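Local coordinates for Slr0280 protein (Synechocystis sp., PDB 5H3K) that is of unknown function but contains a phosphodiester glycosidase (NAGPA-family) domain and so may cleave sugar phosphodiesters, at residues 86-99 and 270-282. Numbering follows the deposited sequence.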
ATOM      1  N   MET A  86      -7.554 -12.377  11.079  1.00  9.83           N
ATOM      2  CA  MET A  86      -8.548 -12.602  10.044  1.00  9.98           C
ATOM      3  C   MET A  86      -7.968 -13.454   8.924  1.00 12.73           C
ATOM      4  O   MET A  86      -8.589 -14.427   8.480  1.00 11.55           O
ATOM      5  CB  MET A  86      -9.038 -11.264   9.489  1.00  8.94           C
ATOM      6  CG  MET A  86     -10.153 -11.402   8.460  1.00 12.43           C
ATOM      7  SD  MET A  86     -10.707  -9.811   7.811  1.00 15.65           S
ATOM      8  CE  MET A  86      -9.236  -9.291   6.904  1.00 20.67           C
ATOM      9  N   GLN A  87      -6.757 -13.115   8.496  1.00  9.85           N
ATOM     10  CA  GLN A  87      -6.194 -13.733   7.302  1.00 10.52           C
ATOM     11  C   GLN A  87      -5.476 -15.041   7.531  1.00 10.88           C
ATOM     12  O   GLN A  87      -5.399 -15.863   6.623  1.00 13.23           O
ATOM     13  CB  GLN A  87      -5.286 -12.749   6.571  1.00  7.78           C
ATOM     14  CG  GLN A  87      -6.098 -11.715   5.836  1.00 12.93           C
ATOM     15  CD  GLN A  87      -5.253 -10.741   5.086  1.00 18.47           C
ATOM     16  OE1 GLN A  87      -4.238 -11.102   4.480  1.00 23.92           O
ATOM     17  NE2 GLN A  87      -5.658  -9.485   5.118  1.00 19.64           N
ATOM     18  N   PHE A  88      -4.960 -15.243   8.734  1.00 11.23           N
ATOM     19  CA  PHE A  88      -4.157 -16.429   8.999  1.00  9.71           C
ATOM     20  C   PHE A  88      -4.794 -17.421   9.966  1.00 10.91           C
ATOM     21  O   PHE A  88      -4.378 -18.579  10.025  1.00 13.82           O
ATOM     22  CB  PHE A  88      -2.753 -16.017   9.442  1.00  9.05           C
ATOM     23  CG  PHE A  88      -1.947 -15.370   8.339  1.00  9.93           C
ATOM     24  CD1 PHE A  88      -1.201 -16.144   7.457  1.00 13.14           C
ATOM     25  CD2 PHE A  88      -1.944 -13.992   8.179  1.00  9.43           C
ATOM     26  CE1 PHE A  88      -0.453 -15.549   6.446  1.00 15.51           C
ATOM     27  CE2 PHE A  88      -1.207 -13.391   7.175  1.00 12.16           C
ATOM     28  CZ  PHE A  88      -0.458 -14.172   6.301  1.00 13.06           C
ATOM     29  N   LEU A  89      -5.814 -16.987  10.703  1.00 10.76           N
ATOM     30  CA  LEU A  89      -6.585 -17.911  11.539  1.00 11.59           C
ATOM     31  C   LEU A  89      -7.959 -18.200  10.940  1.00 11.45           C
ATOM     32  O   LEU A  89      -8.531 -19.262  11.189  1.00 11.65           O
ATOM     33  CB  LEU A  89      -6.753 -17.388  12.963  1.00 13.32           C
ATOM     34  CG  LEU A  89      -5.509 -17.008  13.758  1.00 15.83           C
ATOM     35  CD1 LEU A  89      -5.880 -16.844  15.217  1.00 17.57           C
ATOM     36  CD2 LEU A  89      -4.402 -18.040  13.582  1.00 20.74           C
ATOM     37  N   GLY A  90      -8.487 -17.252  10.165  1.00  8.32           N
ATOM     38  CA  GLY A  90      -9.816 -17.366   9.594  1.00  9.49           C
ATOM     39  C   GLY A  90     -10.935 -16.754  10.427  1.00 13.40           C
ATOM     40  O   GLY A  90     -12.099 -17.091  10.230  1.00 12.68           O
ATOM     41  N   LEU A  91     -10.601 -15.852  11.347  1.00 10.14           N
ATOM     42  CA  LEU A  91     -11.642 -15.146  12.103  1.00 11.81           C
ATOM     43  C   LEU A  91     -12.459 -14.237  11.196  1.00 13.51           C
ATOM     44  O   LEU A  91     -11.896 -13.423  10.467  1.00 15.39           O
ATOM     45  CB  LEU A  91     -11.039 -14.266  13.198  1.00 12.15           C
ATOM     46  CG  LEU A  91     -10.146 -14.821  14.298  1.00 15.74           C
ATOM     47  CD1 LEU A  91     -10.045 -13.798  15.438  1.00 14.65           C
ATOM     48  CD2 LEU A  91     -10.614 -16.175  14.811  1.00 17.14           C
ATOM     49  N   ASP A  92     -13.780 -14.360  11.236  1.00  9.91           N
ATOM     50  CA  ASP A  92     -14.639 -13.436  10.496  1.00 13.01           C
ATOM     51  C   ASP A  92     -14.826 -12.216  11.388  1.00 14.43           C
ATOM     52  O   ASP A  92     -15.402 -12.327  12.469  1.00 13.67           O
ATOM     53  CB  ASP A  92     -15.990 -14.095  10.183  1.00 16.97           C
ATOM     54  CG  ASP A  92     -16.878 -13.255   9.250  1.00 25.44           C
ATOM     55  OD1 ASP A  92     -16.411 -12.234   8.686  1.00 22.66           O
ATOM     56  OD2 ASP A  92     -18.059 -13.640   9.057  1.00 27.16           O
ATOM     57  N   LEU A  93     -14.296 -11.069  10.966  1.00 11.65           N
ATOM     58  CA  LEU A  93     -14.489  -9.815  11.707  1.00 12.03           C
ATOM     59  C   LEU A  93     -15.815  -9.173  11.302  1.00 12.48           C
ATOM     60  O   LEU A  93     -15.969  -8.718  10.166  1.00 12.43           O
ATOM     61  CB  LEU A  93     -13.343  -8.830  11.450  1.00 11.28           C
ATOM     62  CG  LEU A  93     -11.922  -9.370  11.652  1.00 11.50           C
ATOM     63  CD1 LEU A  93     -10.890  -8.270  11.523  1.00 10.06           C
ATOM     64  CD2 LEU A  93     -11.794 -10.054  12.994  1.00 10.54           C
ATOM     65  N   LEU A  94     -16.767  -9.139  12.234  1.00 12.50           N
ATOM     66  CA  LEU A  94     -18.091  -8.580  11.968  1.00 12.56           C
ATOM     67  C   LEU A  94     -18.121  -7.067  12.211  1.00 10.07           C
ATOM     68  O   LEU A  94     -17.307  -6.541  12.982  1.00 12.21           O
ATOM     69  CB  LEU A  94     -19.131  -9.263  12.866  1.00 14.71           C
ATOM     70  CG  LEU A  94     -19.033 -10.783  12.936  1.00 18.37           C
ATOM     71  CD1 LEU A  94     -20.101 -11.350  13.878  1.00 24.82           C
ATOM     72  CD2 LEU A  94     -19.163 -11.379  11.557  1.00 17.14           C
ATOM     73  N   ASP A  95     -19.058  -6.377  11.560  1.00 11.61           N
ATOM     74  CA  ASP A  95     -19.216  -4.935  11.744  1.00 13.07           C
ATOM     75  C   ASP A  95     -19.295  -4.610  13.233  1.00 15.46           C
ATOM     76  O   ASP A  95     -20.026  -5.271  13.988  1.00 14.81           O
ATOM     77  CB  ASP A  95     -20.463  -4.429  11.019  1.00 13.73           C
ATOM     78  CG  ASP A  95     -20.343  -4.506   9.503  1.00 15.89           C
ATOM     79  OD1 ASP A  95     -19.368  -5.093   8.982  1.00 16.20           O
ATOM     80  OD2 ASP A  95     -21.241  -3.979   8.822  1.00 22.78           O
ATOM     81  N   ASN A  96     -18.507  -3.628  13.668  1.00 11.13           N
ATOM     82  CA  ASN A  96     -18.438  -3.275  15.083  1.00 12.47           C
ATOM     83  C   ASN A  96     -18.977  -1.880  15.355  1.00 13.11           C
ATOM     84  O   ASN A  96     -19.393  -1.173  14.441  1.00 13.10           O
ATOM     85  CB  ASN A  96     -17.001  -3.378  15.607  1.00  9.64           C
ATOM     86  CG  ASN A  96     -16.068  -2.345  14.973  1.00 10.97           C
ATOM     87  OD1 ASN A  96     -16.232  -1.978  13.811  1.00  9.93           O
ATOM     88  ND2 ASN A  96     -15.100  -1.871  15.742  1.00 10.76           N
ATOM     89  N   THR A  97     -18.957  -1.489  16.624  1.00 14.15           N
ATOM     90  CA  THR A  97     -19.370  -0.152  17.015  1.00 14.41           C
ATOM     91  C   THR A  97     -18.158   0.637  17.486  1.00 16.88           C
ATOM     92  O   THR A  97     -17.583   1.424  16.736  1.00 21.64           O
ATOM     93  CB  THR A  97     -20.459  -0.201  18.093  1.00 15.16           C
ATOM     94  OG1 THR A  97     -20.070  -1.129  19.113  1.00 23.09           O
ATOM     95  CG2 THR A  97     -21.770  -0.659  17.469  1.00 15.14           C
ATOM     96  N   SER A  98     -17.761   0.419  18.728  1.00 15.40           N
ATOM     97  CA  SER A  98     -16.580   1.071  19.269  1.00 17.26           C
ATOM     98  C   SER A  98     -15.298   0.369  18.786  1.00 15.24           C
ATOM     99  O   SER A  98     -15.260  -0.864  18.706  1.00 15.31           O
ATOM    100  CB  SER A  98     -16.656   1.035  20.795  1.00 18.56           C
ATOM    101  OG  SER A  98     -15.384   1.300  21.356  1.00 26.50           O
ATOM    102  N   PRO A  99     -14.243   1.143  18.453  1.00 14.85           N
ATOM    103  CA  PRO A  99     -12.972   0.521  18.045  1.00 12.97           C
ATOM    104  C   PRO A  99     -12.397  -0.451  19.074  1.00 17.61           C
ATOM    105  O   PRO A  99     -11.618  -1.321  18.700  1.00 14.32           O
ATOM    106  CB  PRO A  99     -12.025   1.717  17.874  1.00 12.14           C
ATOM    107  CG  PRO A  99     -12.924   2.852  17.498  1.00 15.91           C
ATOM    108  CD  PRO A  99     -14.231   2.605  18.250  1.00 18.50           C
ATOM    109  N   VAL A 270     -19.660  -7.194   2.082  1.00 14.61           N
ATOM    110  CA  VAL A 270     -19.479  -5.848   2.628  1.00 10.27           C
ATOM    111  C   VAL A 270     -19.079  -5.908   4.088  1.00 12.94           C
ATOM    112  O   VAL A 270     -19.416  -6.855   4.800  1.00 15.26           O
ATOM    113  CB  VAL A 270     -20.735  -4.976   2.465  1.00 14.74           C
ATOM    114  CG1 VAL A 270     -21.252  -5.064   1.039  1.00 16.25           C
ATOM    115  CG2 VAL A 270     -21.806  -5.393   3.448  1.00 15.62           C
ATOM    116  N   LYS A 271     -18.329  -4.907   4.529  1.00 11.44           N
ATOM    117  CA  LYS A 271     -17.830  -4.871   5.895  1.00 12.01           C
ATOM    118  C   LYS A 271     -17.549  -3.423   6.263  1.00 10.02           C
ATOM    119  O   LYS A 271     -17.124  -2.638   5.414  1.00 10.75           O
ATOM    120  CB  LYS A 271     -16.542  -5.706   6.015  1.00 13.04           C
ATOM    121  CG  LYS A 271     -16.075  -5.924   7.469  1.00 12.40           C
ATOM    122  CD  LYS A 271     -14.645  -6.491   7.548  1.00 15.71           C
ATOM    123  CE  LYS A 271     -14.521  -7.872   6.891  1.00 12.65           C
ATOM    124  NZ  LYS A 271     -15.503  -8.846   7.442  1.00 15.06           N
ATOM    125  N   THR A 272     -17.814  -3.058   7.510  1.00  8.08           N
ATOM    126  CA  THR A 272     -17.417  -1.745   8.019  1.00 10.48           C
ATOM    127  C   THR A 272     -16.818  -1.923   9.403  1.00 10.04           C
ATOM    128  O   THR A 272     -17.501  -2.350  10.333  1.00  8.51           O
ATOM    129  CB  THR A 272     -18.601  -0.744   8.058  1.00 14.67           C
ATOM    130  OG1 THR A 272     -19.141  -0.568   6.740  1.00 14.08           O
ATOM    131  CG2 THR A 272     -18.153   0.622   8.597  1.00 13.71           C
ATOM    132  N   ILE A 273     -15.526  -1.633   9.531  1.00  7.70           N
ATOM    133  CA  ILE A 273     -14.826  -1.788  10.798  1.00  8.14           C
ATOM    134  C   ILE A 273     -14.330  -0.440  11.288  1.00 10.49           C
ATOM    135  O   ILE A 273     -13.516   0.222  10.620  1.00  9.22           O
ATOM    136  CB  ILE A 273     -13.610  -2.755  10.703  1.00  8.09           C
ATOM    137  CG1 ILE A 273     -14.039  -4.164  10.268  1.00  9.46           C
ATOM    138  CG2 ILE A 273     -12.893  -2.816  12.043  1.00  8.30           C
ATOM    139  CD1 ILE A 273     -14.910  -4.930  11.287  1.00  8.96           C
ATOM    140  N   ASN A 274     -14.834  -0.014  12.444  1.00  9.35           N
ATOM    141  CA  ASN A 274     -14.250   1.128  13.131  1.00 10.84           C
ATOM    142  C   ASN A 274     -12.980   0.643  13.821  1.00 12.49           C
ATOM    143  O   ASN A 274     -13.027  -0.094  14.815  1.00 10.92           O
ATOM    144  CB  ASN A 274     -15.256   1.753  14.104  1.00 15.09           C
ATOM    145  CG  ASN A 274     -16.541   2.185  13.410  1.00 15.63           C
ATOM    146  OD1 ASN A 274     -16.514   2.882  12.392  1.00 14.55           O
ATOM    147  ND2 ASN A 274     -17.673   1.755  13.949  1.00 19.63           N
ATOM    148  N   TRP A 275     -11.837   1.039  13.266  1.00  9.55           N
ATOM    149  CA  TRP A 275     -10.567   0.375  13.551  1.00  9.34           C
ATOM    150  C   TRP A 275      -9.851   1.028  14.715  1.00 10.29           C
ATOM    151  O   TRP A 275      -9.505   0.371  15.697  1.00  8.04           O
ATOM    152  CB  TRP A 275      -9.703   0.382  12.287  1.00  7.39           C
ATOM    153  CG  TRP A 275      -8.539  -0.553  12.309  1.00  6.85           C
ATOM    154  CD1 TRP A 275      -8.577  -1.915  12.267  1.00  7.26           C
ATOM    155  CD2 TRP A 275      -7.149  -0.186  12.309  1.00  6.32           C
ATOM    156  NE1 TRP A 275      -7.296  -2.419  12.273  1.00  6.65           N
ATOM    157  CE2 TRP A 275      -6.402  -1.380  12.305  1.00  7.55           C
ATOM    158  CE3 TRP A 275      -6.470   1.040  12.340  1.00  6.69           C
ATOM    159  CZ2 TRP A 275      -4.999  -1.392  12.314  1.00  6.49           C
ATOM    160  CZ3 TRP A 275      -5.080   1.032  12.351  1.00  6.39           C
ATOM    161  CH2 TRP A 275      -4.359  -0.177  12.339  1.00  7.03           C
ATOM    162  N   THR A 276      -9.606   2.321  14.607  1.00  8.26           N
ATOM    163  CA  THR A 276      -9.163   3.067  15.775  1.00 11.45           C
ATOM    164  C   THR A 276      -9.812   4.434  15.686  1.00 12.96           C
ATOM    165  O   THR A 276     -10.525   4.713  14.716  1.00 12.90           O
ATOM    166  CB  THR A 276      -7.622   3.149  15.862  1.00 17.88           C
ATOM    167  OG1 THR A 276      -7.233   3.422  17.220  1.00 20.81           O
ATOM    168  CG2 THR A 276      -7.083   4.239  14.930  1.00 12.34           C
ATOM    169  N   GLU A 277      -9.618   5.277  16.694  1.00 11.38           N
ATOM    170  CA  GLU A 277     -10.153   6.621  16.597  1.00 13.26           C
ATOM    171  C   GLU A 277      -9.572   7.285  15.352  1.00 12.88           C
ATOM    172  O   GLU A 277      -8.343   7.338  15.177  1.00 15.47           O
ATOM    173  CB  GLU A 277      -9.816   7.451  17.837  1.00 14.83           C
ATOM    174  CG  GLU A 277     -10.079   8.935  17.614  1.00 19.12           C
ATOM    175  CD  GLU A 277     -10.276   9.719  18.903  1.00 31.44           C
ATOM    176  OE1 GLU A 277     -10.327   9.092  19.982  1.00 35.55           O
ATOM    177  OE2 GLU A 277     -10.383  10.964  18.828  1.00 36.82           O
ATOM    178  N   GLY A 278     -10.454   7.743  14.474  1.00 12.08           N
ATOM    179  CA  GLY A 278     -10.035   8.456  13.281  1.00 13.03           C
ATOM    180  C   GLY A 278      -9.745   7.573  12.081  1.00 11.48           C
ATOM    181  O   GLY A 278      -9.374   8.091  11.027  1.00 10.36           O
ATOM    182  N   ILE A 279      -9.899   6.257  12.223  1.00  8.23           N
ATOM    183  CA  ILE A 279      -9.662   5.354  11.086  1.00  6.85           C
ATOM    184  C   ILE A 279     -10.766   4.310  10.917  1.00  9.30           C
ATOM    185  O   ILE A 279     -11.039   3.529  11.836  1.00  8.66           O
ATOM    186  CB  ILE A 279      -8.314   4.614  11.197  1.00  9.13           C
ATOM    187  CG1 ILE A 279      -7.141   5.599  11.228  1.00  9.57           C
ATOM    188  CG2 ILE A 279      -8.149   3.644  10.018  1.00  7.77           C
ATOM    189  CD1 ILE A 279      -5.783   4.947  11.339  1.00 12.57           C
ATOM    190  N   THR A 280     -11.375   4.281   9.736  1.00  6.74           N
ATOM    191  CA  THR A 280     -12.440   3.326   9.419  1.00  6.56           C
ATOM    192  C   THR A 280     -12.159   2.549   8.133  1.00  8.37           C
ATOM    193  O   THR A 280     -11.835   3.140   7.096  1.00  7.71           O
ATOM    194  CB  THR A 280     -13.777   4.051   9.286  1.00 12.71           C
ATOM    195  OG1 THR A 280     -14.038   4.754  10.505  1.00 12.42           O
ATOM    196  CG2 THR A 280     -14.913   3.063   9.023  1.00 11.12           C
ATOM    197  N   TRP A 281     -12.280   1.223   8.212  1.00  6.83           N
ATOM    198  CA  TRP A 281     -12.029   0.324   7.080  1.00 10.33           C
ATOM    199  C   TRP A 281     -13.370  -0.168   6.521  1.00 10.04           C
ATOM    200  O   TRP A 281     -14.231  -0.607   7.281  1.00  8.69           O
ATOM    201  CB  TRP A 281     -11.127  -0.832   7.573  1.00 10.66           C
ATOM    202  CG  TRP A 281     -11.191  -2.158   6.848  1.00 10.67           C
ATOM    203  CD1 TRP A 281     -11.440  -2.386   5.528  1.00 12.50           C
ATOM    204  CD2 TRP A 281     -10.980  -3.447   7.444  1.00  9.18           C
ATOM    205  NE1 TRP A 281     -11.386  -3.740   5.263  1.00 11.87           N
ATOM    206  CE2 TRP A 281     -11.118  -4.406   6.420  1.00 12.90           C
ATOM    207  CE3 TRP A 281     -10.682  -3.867   8.735  1.00  9.69           C
ATOM    208  CZ2 TRP A 281     -10.968  -5.776   6.664  1.00 12.06           C
ATOM    209  CZ3 TRP A 281     -10.537  -5.230   8.975  1.00 15.98           C
ATOM    210  CH2 TRP A 281     -10.677  -6.163   7.944  1.00 12.99           C
ATOM    211  N   GLN A 282     -13.577  -0.054   5.206  1.00  6.94           N
ATOM    212  CA  GLN A 282     -14.818  -0.541   4.609  1.00  7.95           C
ATOM    213  C   GLN A 282     -14.558  -1.378   3.386  1.00  7.98           C
ATOM    214  O   GLN A 282     -13.621  -1.109   2.628  1.00  7.50           O
ATOM    215  CB  GLN A 282     -15.758   0.618   4.240  1.00  8.43           C
ATOM    216  CG  GLN A 282     -16.217   1.425   5.436  1.00 15.75           C
ATOM    217  CD  GLN A 282     -16.837   2.753   5.047  1.00 22.79           C
ATOM    218  OE1 GLN A 282     -16.203   3.811   5.148  1.00 21.06           O
ATOM    219  NE2 GLN A 282     -18.082   2.706   4.609  1.00 16.87           N
TER
HETATM  220  O   HOH W   1     -13.914 -11.213   7.982  1.00 16.69           O
HETATM  221  O   HOH W   2     -20.851  -2.796   6.493  1.00 19.83           O
HETATM  222  O   HOH W   3     -19.209  -0.954  11.729  1.00 16.65           O
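K271, on one outer strand (271-276) of an antiparallel eight-stranded sheet, reaches the backbone of L93. Strands 271-276 and 279-288 form a beta hairpin with a classic bulge, where W275 and T276 both face I279. Strand 92-93 pairs with strand 101-105 in the N-terminal mixed sheet, so the contact joins the two sheets. Residues 94-99 run beside the hairpin's outer edge, and the side chains of D95 and N96 bond to its edge backbone.

The K271 chain can be followed outward. CB lies 4.1 Å from D95 OD1, and CG also passes that oxygen. CD sits over one face of the W281 ring, offset toward the rim. Bends at chi3 (-62°) and chi4 (-54°) curl the chain round L93 O and bring NZ to it. NZ donates to L93 O at 2.8 Å and to water 1. That water also joins D92 OD1 and L93 N. D92 OD1 itself forms a long salt bridge with NZ.

The edge of W281 meets M86 in a Met-aromatic contact, with SD in the ring plane. M86 CE touches W281 CH2 at 3.6 Å. L93 CD1 reaches the same edge at CZ3, and I273 CG1 shares the ring face with K271 CD.

Further along, T272 N donates to D95 OD1 from above the carboxylate plane. The N96 side-chain amide bonds both the backbone N and O of N274. Its OD1 accepts from N274 N at 2.8 Å on a lone pair. Its ND2 donates almost straight to N274 O (170°) and also binds Q101 O. N274 returns the grip: its ND2 donates to T97 O at 2.8 Å, on a lone pair in the carbonyl plane.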